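Local coordinates for protein glucose-resistance amylase regulator (Weissella paramesenteroides ATCC 33313, PDB 4RK6) that binds glucose in the cleft between its two lobes and, as a LacI-family regulator, probably acts as a DNA-binding transcriptional repressor, at residues M113-V118 and I150-D155; K127-V132 and A192-A197; T144-F149 and I163-N168; T174-V179 and I205-D210. All coordinates share one frame; numbering follows the deposited sequence.

Overall arrangement
All four contacts lie in one lobe of the LacI-type sugar-binding fold. Contact 2 pairs two parallel strands of its central sheet, and contact 3 packs helix 144-155 against the edge strand 163-166; their centres are about 8 Å apart and both touch the glucose. Contact 1 joins helices 110-123 and 144-155 on the sheet face that Phe149 covers, its centre about 11 Å from those of contacts 2 and 3; the side chain of Met114 lies about 9 Å from the sugar. Contact 4, on the other face, pairs helices 172-182 and 198-210. It touches contact 2 through Val132 and contact 3 through a probable Tyr166 OH to Thr177 OG1 hydrogen bond (3.0 Å), lies about 23 Å from contact 1 between centres, and reaches the second subunit.

Contact 1. Residues M113-V118 and I150-D155; sequences MMNSIV and IKSMTD
Two neighbouring helices, 110-123 and 144-155, pack side by side here on one face of the lobe's sheet, with Asn115 and Ser152 linked by a side-chain hydrogen bond in a largely buried interface. The axes of the two short segments cross at -43° and come within 9.2 Å. Ser152 sits at the centre: with its OG anti to the backbone N (chi1 -179°), the hydroxyl reaches across to the other helix and donates to Asn115 OD1 at 2.7 Å. The donor lies a little off the amide carbonyl plane, tilted by 19°. Asn115 OD1 also accepts a hydrogen bond from a water 2.8 Å away, which donates a second one to Asp155 OD2 at 3.0 Å. The helices belong to one helical layer of the three-layer alpha/beta/alpha sandwich, and on the sheet side Met114, Ile117 and Val118 rest on Ile194 of strand 192-195. Val118 packs alongside the same hydroxyl, its CB 3.2 Å from Ser152 OG. Next to it, Val118 CG1 meets the selenium of the selenomethionine Met153, the SE atom 3.9 Å away at the bend of a folded side chain. At the exposed margin Asp155 OD2 meets Lys151 NZ through its syn lone pair in a salt bridge along the same helix.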
loop_
_atom_site.group_PDB
_atom_site.type_symbol
_atom_site.label_atom_id
_atom_site.label_comp_id
_atom_site.label_asym_id
_atom_site.label_seq_id
_atom_site.Cartn_x
_atom_site.Cartn_y
_atom_site.Cartn_z
HETATM N N MSE A 113 -6.283 21.756 -7.889
HETATM C CA MSE A 113 -6.692 20.348 -8.128
HETATM C C MSE A 113 -8.175 20.264 -8.197
HETATM O O MSE A 113 -8.741 19.771 -9.187
HETATM C CB MSE A 113 -6.224 19.384 -7.042
HETATM C CG MSE A 113 -4.723 19.144 -7.098
HETATM SE SE MSE A 113 -4.290 17.533 -6.054
HETATM C CE MSE A 113 -4.441 18.351 -4.257
HETATM N N MSE A 114 -8.840 20.776 -7.166
HETATM C CA MSE A 114 -10.299 20.660 -7.087
HETATM C C MSE A 114 -10.985 21.408 -8.187
HETATM O O MSE A 114 -11.935 20.915 -8.799
HETATM C CB MSE A 114 -10.822 21.174 -5.758
HETATM C CG MSE A 114 -12.329 21.009 -5.630
HETATM SE SE MSE A 114 -12.827 19.099 -5.515
HETATM C CE MSE A 114 -11.918 18.736 -3.832
ATOM N N ASN A 115 -10.533 22.624 -8.440
ATOM C CA ASN A 115 -11.123 23.418 -9.480
ATOM C C ASN A 115 -10.955 22.796 -10.881
ATOM O O ASN A 115 -11.868 22.867 -11.688
ATOM C CB ASN A 115 -10.568 24.824 -9.431
ATOM C CG ASN A 115 -11.363 25.766 -10.268
ATOM O OD1 ASN A 115 -12.548 25.986 -10.014
ATOM N ND2 ASN A 115 -10.734 26.303 -11.310
ATOM N N SER A 116 -9.827 22.149 -11.145
ATOM C CA SER A 116 -9.629 21.458 -12.418
ATOM C C SER A 116 -10.657 20.335 -12.587
ATOM O O SER A 116 -11.137 20.092 -13.658
ATOM C CB SER A 116 -8.198 20.920 -12.561
ATOM O OG SER A 116 -7.969 19.751 -11.784
ATOM N N ILE A 117 -10.998 19.653 -11.509
ATOM C CA ILE A 117 -11.920 18.525 -11.620
ATOM C C ILE A 117 -13.336 19.031 -11.862
ATOM O O ILE A 117 -14.039 18.526 -12.701
ATOM C CB ILE A 117 -11.901 17.639 -10.353
ATOM C CG1 ILE A 117 -10.506 17.033 -10.148
ATOM C CG2 ILE A 117 -12.984 16.577 -10.448
ATOM C CD1 ILE A 117 -10.322 16.385 -8.789
ATOM N N VAL A 118 -13.739 20.047 -11.104
ATOM C CA VAL A 118 -15.066 20.614 -11.240
ATOM C C VAL A 118 -15.220 21.212 -12.632
ATOM O O VAL A 118 -16.227 21.009 -13.292
ATOM C CB VAL A 118 -15.302 21.676 -10.146
ATOM C CG1 VAL A 118 -16.547 22.498 -10.450
ATOM C CG2 VAL A 118 -15.417 21.029 -8.793
ATOM N N ILE A 150 -16.933 23.307 -2.557
ATOM C CA ILE A 150 -18.029 24.249 -2.467
ATOM C C ILE A 150 -17.700 25.575 -3.176
ATOM O O ILE A 150 -18.517 26.085 -3.962
ATOM C CB ILE A 150 -18.505 24.429 -1.012
ATOM C CG1 ILE A 150 -19.163 23.123 -0.556
ATOM C CG2 ILE A 150 -19.539 25.562 -0.942
ATOM C CD1 ILE A 150 -19.241 22.950 0.934
ATOM N N LYS A 151 -16.504 26.094 -2.949
ATOM C CA LYS A 151 -16.051 27.342 -3.590
ATOM C C LYS A 151 -16.053 27.198 -5.106
ATOM O O LYS A 151 -16.572 28.049 -5.823
ATOM C CB LYS A 151 -14.652 27.707 -3.108
ATOM C CG LYS A 151 -14.076 28.982 -3.742
ATOM C CD LYS A 151 -12.668 29.288 -3.250
ATOM C CE LYS A 151 -12.212 30.697 -3.625
ATOM N NZ LYS A 151 -12.544 31.098 -5.022
ATOM N N SER A 152 -15.502 26.093 -5.602
ATOM C CA SER A 152 -15.424 25.886 -7.041
ATOM C C SER A 152 -16.820 25.764 -7.678
ATOM O O SER A 152 -17.086 26.337 -8.736
ATOM C CB SER A 152 -14.564 24.655 -7.374
ATOM O OG SER A 152 -14.485 24.492 -8.780
HETATM N N MSE A 153 -17.708 25.022 -7.034
HETATM C CA MSE A 153 -19.043 24.814 -7.557
HETATM C C MSE A 153 -19.759 26.145 -7.602
HETATM O O MSE A 153 -20.396 26.475 -8.600
HETATM C CB MSE A 153 -19.835 23.815 -6.721
HETATM C CG MSE A 153 -19.291 22.381 -6.803
HETATM SE SE MSE A 153 -19.832 21.536 -8.479
HETATM C CE MSE A 153 -21.692 21.085 -8.022
ATOM N N THR A 154 -19.654 26.916 -6.523
ATOM C CA THR A 154 -20.318 28.222 -6.495
ATOM C C THR A 154 -19.645 29.241 -7.437
ATOM O O THR A 154 -20.354 30.036 -8.050
ATOM C CB THR A 154 -20.471 28.757 -5.056
ATOM O OG1 THR A 154 -19.198 28.882 -4.436
ATOM C CG2 THR A 154 -21.310 27.829 -4.220
ATOM N N ASP A 155 -18.311 29.187 -7.602
ATOM C CA ASP A 155 -17.596 30.011 -8.618
ATOM C C ASP A 155 -18.119 29.752 -10.042
ATOM O O ASP A 155 -18.063 30.628 -10.902
ATOM C CB ASP A 155 -16.089 29.721 -8.636
ATOM C CG ASP A 155 -15.321 30.323 -7.454
ATOM O OD1 ASP A 155 -15.815 31.201 -6.731
ATOM O OD2 ASP A 155 -14.166 29.905 -7.259
HETATM O O HOH W 1 -13.162 28.687 -9.852
#

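Contact 2. Residues K127-V132 and A192-A197; sequences KNIALV and AAIATA. With GLC (alpha-D-glucopyranose), chain C.
In Leu131, chi1 of -177° and the turn at chi2 together carry CD1 to the neighbouring strand, where it meets Ile194 CG2 and Thr196 CG2, each at 3.9 Å. In Ile194 the CG1 branch lies opposite the carbonyl carbon instead (chi1 -61°), and its CD1 ends 4.1 Å from Ile129 CG2. Ile129, Leu131 and Ile194 lie on one face of the sheet, covered by Phe149 of helix 144-155 and by Leu121 of helix 110-123; Thr196 follows just past the strand end. On the other face Val132 CG2 touches Ala193 CB, beneath helix 198-210. The backbones run parallel, Ile129 to Val132 beside Ala192 to Ala195, inside the central sheet of this LacI-type lobe. Four bonds tie them: Ala130 N to Ala192 O, Ile194 N to Ala130 O at 2.7 Å, Val132 N to Ile194 O, and Thr196 N to Val132 O at 2.9 Å. The first three are nearly straight, while the last bends to 152° where the strand gives way to the loop before helix 198-210. Thr196 OG1 is hydrogen-bonded to His170 ND1 and Asp134 N. This pairing, continued to Thr196, helps position Ala197 at the pocket, where its CB gives GLC C6 an apolar contact at 3.7 Å; the sugar's hydrogen bonds come from residues such as Arg145 and Asp225.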
loop_
_atom_site.group_PDB
_atom_site.type_symbol
_atom_site.label_atom_id
_atom_site.label_comp_id
_atom_site.label_asym_id
_atom_site.label_seq_id
_atom_site.Cartn_x
_atom_site.Cartn_y
_atom_site.Cartn_z
ATOM N N LYS A 127 -23.867 18.691 -13.555
ATOM C CA LYS A 127 -24.294 19.809 -12.704
ATOM C C LYS A 127 -24.473 19.393 -11.252
ATOM O O LYS A 127 -24.067 20.103 -10.330
ATOM C CB LYS A 127 -25.610 20.395 -13.233
ATOM C CG LYS A 127 -25.417 21.485 -14.288
ATOM C CD LYS A 127 -26.722 22.009 -14.884
ATOM C CE LYS A 127 -27.548 22.824 -13.895
ATOM N NZ LYS A 127 -28.608 22.022 -13.218
ATOM N N ASN A 128 -25.096 18.237 -11.046
ATOM C CA ASN A 128 -25.262 17.697 -9.713
ATOM C C ASN A 128 -24.106 16.773 -9.362
ATOM O O ASN A 128 -23.972 15.712 -9.964
ATOM C CB ASN A 128 -26.592 16.969 -9.635
ATOM C CG ASN A 128 -27.751 17.933 -9.797
ATOM O OD1 ASN A 128 -27.768 18.993 -9.166
ATOM N ND2 ASN A 128 -28.684 17.596 -10.643
ATOM N N ILE A 129 -23.270 17.207 -8.424
ATOM C CA ILE A 129 -21.957 16.570 -8.176
ATOM C C ILE A 129 -21.733 16.348 -6.695
ATOM O O ILE A 129 -22.015 17.221 -5.880
ATOM C CB ILE A 129 -20.792 17.393 -8.773
ATOM C CG1 ILE A 129 -21.018 17.641 -10.260
ATOM C CG2 ILE A 129 -19.457 16.676 -8.585
ATOM C CD1 ILE A 129 -19.977 18.481 -10.954
ATOM N N ALA A 130 -21.254 15.163 -6.340
ATOM C CA ALA A 130 -20.938 14.837 -4.962
ATOM C C ALA A 130 -19.417 14.833 -4.715
ATOM O O ALA A 130 -18.645 14.445 -5.592
ATOM C CB ALA A 130 -21.525 13.501 -4.585
ATOM N N LEU A 131 -19.019 15.273 -3.522
ATOM C CA LEU A 131 -17.686 15.034 -2.993
ATOM C C LEU A 131 -17.807 13.897 -1.994
ATOM O O LEU A 131 -18.578 13.974 -1.032
ATOM C CB LEU A 131 -17.117 16.300 -2.322
ATOM C CG LEU A 131 -15.687 16.175 -1.783
ATOM C CD1 LEU A 131 -14.687 16.123 -2.921
ATOM C CD2 LEU A 131 -15.342 17.354 -0.882
ATOM N N VAL A 132 -17.048 12.825 -2.235
ATOM C CA VAL A 132 -17.120 11.608 -1.417
ATOM C C VAL A 132 -15.742 11.272 -0.879
ATOM O O VAL A 132 -14.781 11.233 -1.624
ATOM C CB VAL A 132 -17.667 10.386 -2.205
ATOM C CG1 VAL A 132 -17.759 9.166 -1.307
ATOM C CG2 VAL A 132 -19.034 10.709 -2.796
ATOM N N ALA A 192 -22.223 12.629 -10.936
ATOM C CA ALA A 192 -20.770 12.487 -10.817
ATOM C C ALA A 192 -20.359 12.616 -9.375
ATOM O O ALA A 192 -20.986 13.325 -8.578
ATOM C CB ALA A 192 -20.050 13.526 -11.648
ATOM N N ALA A 193 -19.299 11.899 -9.029
ATOM C CA ALA A 193 -18.723 11.950 -7.709
ATOM C C ALA A 193 -17.223 12.215 -7.821
ATOM O O ALA A 193 -16.539 11.622 -8.644
ATOM C CB ALA A 193 -18.971 10.647 -6.971
ATOM N N ILE A 194 -16.744 13.148 -7.016
ATOM C CA ILE A 194 -15.326 13.428 -6.890
ATOM C C ILE A 194 -14.877 12.693 -5.644
ATOM O O ILE A 194 -15.339 12.968 -4.534
ATOM C CB ILE A 194 -15.047 14.931 -6.750
ATOM C CG1 ILE A 194 -15.539 15.663 -8.000
ATOM C CG2 ILE A 194 -13.565 15.157 -6.542
ATOM C CD1 ILE A 194 -15.484 17.170 -7.941
ATOM N N ALA A 195 -13.983 11.732 -5.817
ATOM C CA ALA A 195 -13.512 10.908 -4.715
ATOM C C ALA A 195 -12.232 11.479 -4.132
ATOM O O ALA A 195 -11.282 11.718 -4.881
ATOM C CB ALA A 195 -13.275 9.493 -5.239
ATOM N N THR A 196 -12.154 11.657 -2.808
ATOM C CA THR A 196 -11.001 12.353 -2.218
ATOM C C THR A 196 -9.729 11.502 -2.175
ATOM O O THR A 196 -8.651 12.012 -1.865
ATOM C CB THR A 196 -11.267 12.868 -0.781
ATOM O OG1 THR A 196 -11.498 11.761 0.106
ATOM C CG2 THR A 196 -12.412 13.804 -0.769
ATOM N N ALA A 197 -9.863 10.210 -2.463
ATOM C CA ALA A 197 -8.704 9.329 -2.629
ATOM C C ALA A 197 -9.061 8.222 -3.578
ATOM O O ALA A 197 -10.241 7.934 -3.797
ATOM C CB ALA A 197 -8.245 8.770 -1.299
HETATM C C1 GLC C . -3.608 13.035 2.473
HETATM C C2 GLC C . -2.856 13.987 1.544
HETATM C C3 GLC C . -3.621 14.311 0.277
HETATM C C4 GLC C . -4.172 13.021 -0.336
HETATM C C5 GLC C . -5.107 12.377 0.689
HETATM C C6 GLC C . -5.692 11.064 0.176
HETATM O O1 GLC C . -4.497 13.798 3.193
HETATM O O2 GLC C . -2.584 15.223 2.203
HETATM O O3 GLC C . -2.677 14.924 -0.594
HETATM O O4 GLC C . -4.811 13.302 -1.544
HETATM O O5 GLC C . -4.400 12.038 1.853
HETATM O O6 GLC C . -4.690 10.130 -0.080
#

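Contact 3. Residues T144-F149 and I163-N168; sequences TRRTNF and IFLYGN. With GLC (alpha-D-glucopyranose), chain C.
Apolar packing joins helix 144-155 to strand 163-166 through Phe149 and Leu165, the strand running nearly antiparallel to the helix, with the axes of the two short segments 10.4 Å apart. These elements, with strand 129-132, form a beta-alpha-beta unit of the periplasmic-binding-protein-like lobe. With chi1 of 175° pointing CG away from the backbone N, the Phe149 ring is turned onto the strand. Leu165 CD2 comes up at the ring's edge, 4.0 Å from Phe149 CD2, while Ile163 CG2 approaches Phe149 CE2 obliquely at 3.8 Å. The ring also rests on Ile129 and Leu131 of the adjacent strand. A second kind of packing sets a methyl against a charged plane: Leu165 CD1 sits over the centre of the Arg146 guanidinium, 3.5 Å from CZ. The arginine chain is extended from CG to NE and crosses the leucine at about a right angle; its NH1 bonds to the carbonyl of Thr135. Polar chemistry on the helix's sugar-facing side falls to Arg145, whose NH1 and NH2 both donate to GLC O4, each at 2.9 Å. The hydroxyl oxygen lies in the guanidinium plane at its edge, and both hydrogen bonds are bent, with N-H...O angles of 141° and 142°, as one oxygen is shared by two donors. A salt bridge from Arg145 NE to Glu110 probably steadies the guanidinium for this double grip, and its positive charge would polarise O4.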
loop_
_atom_site.group_PDB
_atom_site.type_symbol
_atom_site.label_atom_id
_atom_site.label_comp_id
_atom_site.label_asym_id
_atom_site.label_seq_id
_atom_site.Cartn_x
_atom_site.Cartn_y
_atom_site.Cartn_z
ATOM N N THR A 144 -10.299 21.056 3.944
ATOM C CA THR A 144 -9.773 21.677 2.751
ATOM C C THR A 144 -10.566 21.341 1.499
ATOM O O THR A 144 -10.958 22.223 0.750
ATOM C CB THR A 144 -8.307 21.244 2.570
ATOM O OG1 THR A 144 -7.588 21.539 3.774
ATOM C CG2 THR A 144 -7.659 21.940 1.371
ATOM N N ARG A 145 -10.774 20.051 1.247
ATOM C CA ARG A 145 -11.447 19.648 0.007
ATOM C C ARG A 145 -12.922 19.991 -0.030
ATOM O O ARG A 145 -13.424 20.429 -1.049
ATOM C CB ARG A 145 -11.193 18.174 -0.272
ATOM C CG ARG A 145 -9.717 18.012 -0.594
ATOM C CD ARG A 145 -9.279 16.637 -1.067
ATOM N NE ARG A 145 -7.860 16.745 -1.391
ATOM C CZ ARG A 145 -7.025 15.728 -1.572
ATOM N NH1 ARG A 145 -7.444 14.465 -1.503
ATOM N NH2 ARG A 145 -5.742 15.992 -1.804
ATOM N N ARG A 146 -13.618 19.760 1.070
ATOM C CA ARG A 146 -15.005 20.194 1.213
ATOM C C ARG A 146 -15.151 21.680 0.867
ATOM O O ARG A 146 -16.008 22.072 0.057
ATOM C CB ARG A 146 -15.444 19.954 2.665
ATOM C CG ARG A 146 -16.869 20.355 2.990
ATOM C CD ARG A 146 -17.063 20.514 4.491
ATOM N NE ARG A 146 -18.436 20.907 4.812
ATOM C CZ ARG A 146 -19.379 20.102 5.312
ATOM N NH1 ARG A 146 -19.139 18.825 5.596
ATOM N NH2 ARG A 146 -20.583 20.600 5.566
ATOM N N THR A 147 -14.316 22.499 1.499
ATOM C CA THR A 147 -14.378 23.939 1.275
ATOM C C THR A 147 -14.041 24.328 -0.165
ATOM O O THR A 147 -14.751 25.121 -0.778
ATOM C CB THR A 147 -13.533 24.669 2.320
ATOM O OG1 THR A 147 -14.211 24.529 3.571
ATOM C CG2 THR A 147 -13.380 26.124 1.974
ATOM N N ASN A 148 -12.995 23.728 -0.736
ATOM C CA ASN A 148 -12.643 24.037 -2.125
ATOM C C ASN A 148 -13.674 23.565 -3.140
ATOM O O ASN A 148 -13.913 24.231 -4.144
ATOM C CB ASN A 148 -11.266 23.474 -2.457
ATOM C CG ASN A 148 -10.149 24.244 -1.810
ATOM O OD1 ASN A 148 -10.278 25.441 -1.492
ATOM N ND2 ASN A 148 -9.046 23.577 -1.597
ATOM N N PHE A 149 -14.297 22.416 -2.865
ATOM C CA PHE A 149 -15.371 21.899 -3.717
ATOM C C PHE A 149 -16.516 22.874 -3.740
ATOM O O PHE A 149 -17.003 23.242 -4.794
ATOM C CB PHE A 149 -15.821 20.534 -3.199
ATOM C CG PHE A 149 -17.001 19.947 -3.932
ATOM C CD1 PHE A 149 -16.952 19.728 -5.304
ATOM C CD2 PHE A 149 -18.153 19.600 -3.249
ATOM C CE1 PHE A 149 -18.035 19.181 -5.985
ATOM C CE2 PHE A 149 -19.228 19.023 -3.915
ATOM C CZ PHE A 149 -19.184 18.841 -5.293
ATOM N N ILE A 163 -24.924 20.546 -4.888
ATOM C CA ILE A 163 -23.712 20.199 -4.137
ATOM C C ILE A 163 -24.051 19.113 -3.132
ATOM O O ILE A 163 -24.929 19.300 -2.292
ATOM C CB ILE A 163 -23.153 21.447 -3.406
ATOM C CG1 ILE A 163 -22.623 22.448 -4.436
ATOM C CG2 ILE A 163 -22.084 21.044 -2.399
ATOM C CD1 ILE A 163 -22.325 23.809 -3.860
ATOM N N PHE A 164 -23.376 17.966 -3.231
ATOM C CA PHE A 164 -23.611 16.839 -2.317
ATOM C C PHE A 164 -22.316 16.403 -1.654
ATOM O O PHE A 164 -21.271 16.478 -2.257
ATOM C CB PHE A 164 -24.245 15.666 -3.074
ATOM C CG PHE A 164 -25.540 16.011 -3.736
ATOM C CD1 PHE A 164 -25.549 16.679 -4.960
ATOM C CD2 PHE A 164 -26.744 15.709 -3.125
ATOM C CE1 PHE A 164 -26.748 17.016 -5.574
ATOM C CE2 PHE A 164 -27.941 16.044 -3.733
ATOM C CZ PHE A 164 -27.940 16.701 -4.945
ATOM N N LEU A 165 -22.399 15.977 -0.398
ATOM C CA LEU A 165 -21.238 15.596 0.387
ATOM C C LEU A 165 -21.471 14.259 1.064
ATOM O O LEU A 165 -22.574 13.990 1.522
ATOM C CB LEU A 165 -20.977 16.617 1.491
ATOM C CG LEU A 165 -20.738 18.052 1.060
ATOM C CD1 LEU A 165 -20.727 18.984 2.261
ATOM C CD2 LEU A 165 -19.438 18.169 0.283
ATOM N N TYR A 166 -20.437 13.435 1.165
ATOM C CA TYR A 166 -20.510 12.251 2.024
ATOM C C TYR A 166 -19.168 11.797 2.494
ATOM O O TYR A 166 -18.259 11.640 1.689
ATOM C CB TYR A 166 -21.160 11.066 1.307
ATOM C CG TYR A 166 -21.320 9.847 2.192
ATOM C CD1 TYR A 166 -20.279 8.934 2.352
ATOM C CD2 TYR A 166 -22.498 9.636 2.924
ATOM C CE1 TYR A 166 -20.407 7.835 3.171
ATOM C CE2 TYR A 166 -22.639 8.523 3.749
ATOM C CZ TYR A 166 -21.581 7.633 3.866
ATOM O OH TYR A 166 -21.653 6.525 4.655
ATOM N N GLY A 167 -19.066 11.542 3.799
ATOM C CA GLY A 167 -17.968 10.738 4.328
ATOM C C GLY A 167 -17.029 11.428 5.293
ATOM O O GLY A 167 -16.888 12.658 5.288
ATOM N N ASN A 168 -16.369 10.598 6.093
ATOM C CA ASN A 168 -15.414 11.024 7.130
ATOM C C ASN A 168 -13.973 10.599 6.908
ATOM O O ASN A 168 -13.119 10.925 7.724
ATOM C CB ASN A 168 -15.856 10.450 8.470
ATOM C CG ASN A 168 -17.202 10.974 8.886
ATOM O OD1 ASN A 168 -17.447 12.166 8.786
ATOM N ND2 ASN A 168 -18.095 10.085 9.317
HETATM C C1 GLC C . -3.608 13.035 2.473
HETATM C C2 GLC C . -2.856 13.987 1.544
HETATM C C3 GLC C . -3.621 14.311 0.277
HETATM C C4 GLC C . -4.172 13.021 -0.336
HETATM C C5 GLC C . -5.107 12.377 0.689
HETATM C C6 GLC C . -5.692 11.064 0.176
HETATM O O1 GLC C . -4.497 13.798 3.193
HETATM O O2 GLC C . -2.584 15.223 2.203
HETATM O O3 GLC C . -2.677 14.924 -0.594
HETATM O O4 GLC C . -4.811 13.302 -1.544
HETATM O O5 GLC C . -4.400 12.038 1.853
HETATM O O6 GLC C . -4.690 10.130 -0.080
#

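Contact 4. Residues T174-V179 and I205-D210; sequences TGYTSV and INAMSD
The axes of the short helical segments 174-179 and 205-210 cross at -45° and come within 8.1 Å, with Tyr176 and Ala207 nearest across the gap at 5.1 Å between their CA atoms. Helices 172-182 and 198-210 cover one face of the central sheet in this alpha/beta lobe of the LacI type, with strand 192-195 lying between them in the chain. With only a methyl at Ala207, the helices can approach this closely at the point of nearest contact. That methyl sits over the face of the Tyr176 ring in a CH-pi contact, CB 3.8 Å from the centroid and only 10° off the normal. From the next turn, Val179 CG2 reaches Ala207 CB at 3.6 Å. It can do so because it is the branch set between the backbone N and the carbonyl carbon. The same CG2 also packs on the selenium of the selenomethionine Met208, whose chain, bent at chi2 and chi3, swings its end back toward the valine. Asn206 places its CB 4.0 Å from Tyr176 CE2, while its amide turns off and ND2 bonds to the Ile232 carbonyl of the second subunit. Asp210 is shared likewise: OD1 makes a salt bridge to Arg234 of that subunit, and this arginine also packs on Tyr176. At the far end of the ring, Tyr176 OH donates to the anti lone pair of Asp210 OD2 at 2.6 Å, the carboxylate turned 55° from the ring plane.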
loop_
_atom_site.group_PDB
_atom_site.type_symbol
_atom_site.label_atom_id
_atom_site.label_comp_id
_atom_site.label_asym_id
_atom_site.label_seq_id
_atom_site.Cartn_x
_atom_site.Cartn_y
_atom_site.Cartn_z
ATOM N N THR A 174 -15.879 4.005 2.806
ATOM C CA THR A 174 -16.588 5.273 2.651
ATOM C C THR A 174 -17.116 5.432 1.231
ATOM O O THR A 174 -18.251 5.859 1.013
ATOM C CB THR A 174 -15.708 6.446 3.086
ATOM O OG1 THR A 174 -15.516 6.401 4.515
ATOM C CG2 THR A 174 -16.300 7.798 2.659
ATOM N N GLY A 175 -16.317 5.085 0.232
ATOM C CA GLY A 175 -16.849 5.118 -1.116
ATOM C C GLY A 175 -18.022 4.163 -1.324
ATOM O O GLY A 175 -19.009 4.508 -1.973
ATOM N N TYR A 176 -17.877 2.949 -0.815
ATOM C CA TYR A 176 -18.891 1.922 -0.992
ATOM C C TYR A 176 -20.198 2.328 -0.315
ATOM O O TYR A 176 -21.293 2.224 -0.905
ATOM C CB TYR A 176 -18.405 0.592 -0.426
ATOM C CG TYR A 176 -19.208 -0.581 -0.940
ATOM C CD1 TYR A 176 -20.427 -0.924 -0.360
ATOM C CD2 TYR A 176 -18.765 -1.338 -2.022
ATOM C CE1 TYR A 176 -21.173 -1.989 -0.845
ATOM C CE2 TYR A 176 -19.503 -2.398 -2.518
ATOM C CZ TYR A 176 -20.716 -2.724 -1.923
ATOM O OH TYR A 176 -21.465 -3.766 -2.423
ATOM N N THR A 177 -20.077 2.793 0.922
ATOM C CA THR A 177 -21.273 3.134 1.710
ATOM C C THR A 177 -21.956 4.402 1.245
ATOM O O THR A 177 -23.169 4.565 1.459
ATOM C CB THR A 177 -20.984 3.217 3.237
ATOM O OG1 THR A 177 -20.050 4.262 3.550
ATOM C CG2 THR A 177 -20.468 1.901 3.767
ATOM N N SER A 178 -21.213 5.313 0.617
ATOM C CA SER A 178 -21.790 6.593 0.225
ATOM C C SER A 178 -23.047 6.402 -0.620
ATOM O O SER A 178 -24.061 7.062 -0.403
ATOM C CB SER A 178 -20.771 7.451 -0.540
ATOM O OG SER A 178 -20.421 6.866 -1.785
ATOM N N VAL A 179 -22.972 5.521 -1.605
ATOM C CA VAL A 179 -24.071 5.372 -2.574
ATOM C C VAL A 179 -25.009 4.220 -2.256
ATOM O O VAL A 179 -25.937 3.968 -3.007
ATOM C CB VAL A 179 -23.541 5.205 -4.014
ATOM C CG1 VAL A 179 -22.929 6.507 -4.477
ATOM C CG2 VAL A 179 -22.531 4.062 -4.101
ATOM N N ILE A 205 -17.056 2.278 -7.485
ATOM C CA ILE A 205 -17.183 1.363 -8.615
ATOM C C ILE A 205 -17.820 0.044 -8.171
ATOM O O ILE A 205 -18.768 -0.457 -8.803
ATOM C CB ILE A 205 -15.815 1.086 -9.261
ATOM C CG1 ILE A 205 -15.373 2.293 -10.088
ATOM C CG2 ILE A 205 -15.875 -0.183 -10.113
ATOM C CD1 ILE A 205 -13.972 2.129 -10.637
ATOM N N ASN A 206 -17.316 -0.511 -7.080
ATOM C CA ASN A 206 -17.821 -1.795 -6.618
ATOM C C ASN A 206 -19.254 -1.712 -6.117
ATOM O O ASN A 206 -20.013 -2.654 -6.330
ATOM C CB ASN A 206 -16.894 -2.425 -5.568
ATOM C CG ASN A 206 -15.681 -3.066 -6.199
ATOM O OD1 ASN A 206 -15.564 -3.105 -7.415
ATOM N ND2 ASN A 206 -14.786 -3.580 -5.392
ATOM N N ALA A 207 -19.616 -0.617 -5.444
ATOM C CA ALA A 207 -20.985 -0.490 -4.939
ATOM C C ALA A 207 -21.929 -0.468 -6.125
ATOM O O ALA A 207 -22.980 -1.125 -6.115
ATOM C CB ALA A 207 -21.151 0.759 -4.092
HETATM N N MSE A 208 -21.550 0.262 -7.174
HETATM C CA MSE A 208 -22.419 0.324 -8.365
HETATM C C MSE A 208 -22.539 -1.042 -8.992
HETATM O O MSE A 208 -23.676 -1.510 -9.275
HETATM C CB MSE A 208 -21.949 1.349 -9.406
HETATM C CG MSE A 208 -21.837 2.792 -8.900
HETATM SE SE MSE A 208 -23.469 3.510 -8.013
HETATM C CE MSE A 208 -24.436 3.731 -9.697
ATOM N N SER A 209 -21.400 -1.702 -9.223
ATOM C CA SER A 209 -21.382 -3.036 -9.879
ATOM C C SER A 209 -22.168 -4.079 -9.104
ATOM O O SER A 209 -22.843 -4.913 -9.707
ATOM C CB SER A 209 -19.949 -3.569 -10.051
ATOM O OG SER A 209 -19.203 -2.730 -10.890
ATOM N N ASP A 210 -22.063 -4.028 -7.781
ATOM C CA ASP A 210 -22.723 -5.010 -6.902
ATOM C C ASP A 210 -24.243 -4.824 -6.851
ATOM O O ASP A 210 -24.956 -5.707 -6.361
ATOM C CB ASP A 210 -22.185 -4.901 -5.475
ATOM C CG ASP A 210 -20.754 -5.434 -5.313
ATOM O OD1 ASP A 210 -20.205 -6.087 -6.230
ATOM O OD2 ASP A 210 -20.220 -5.259 -4.199
#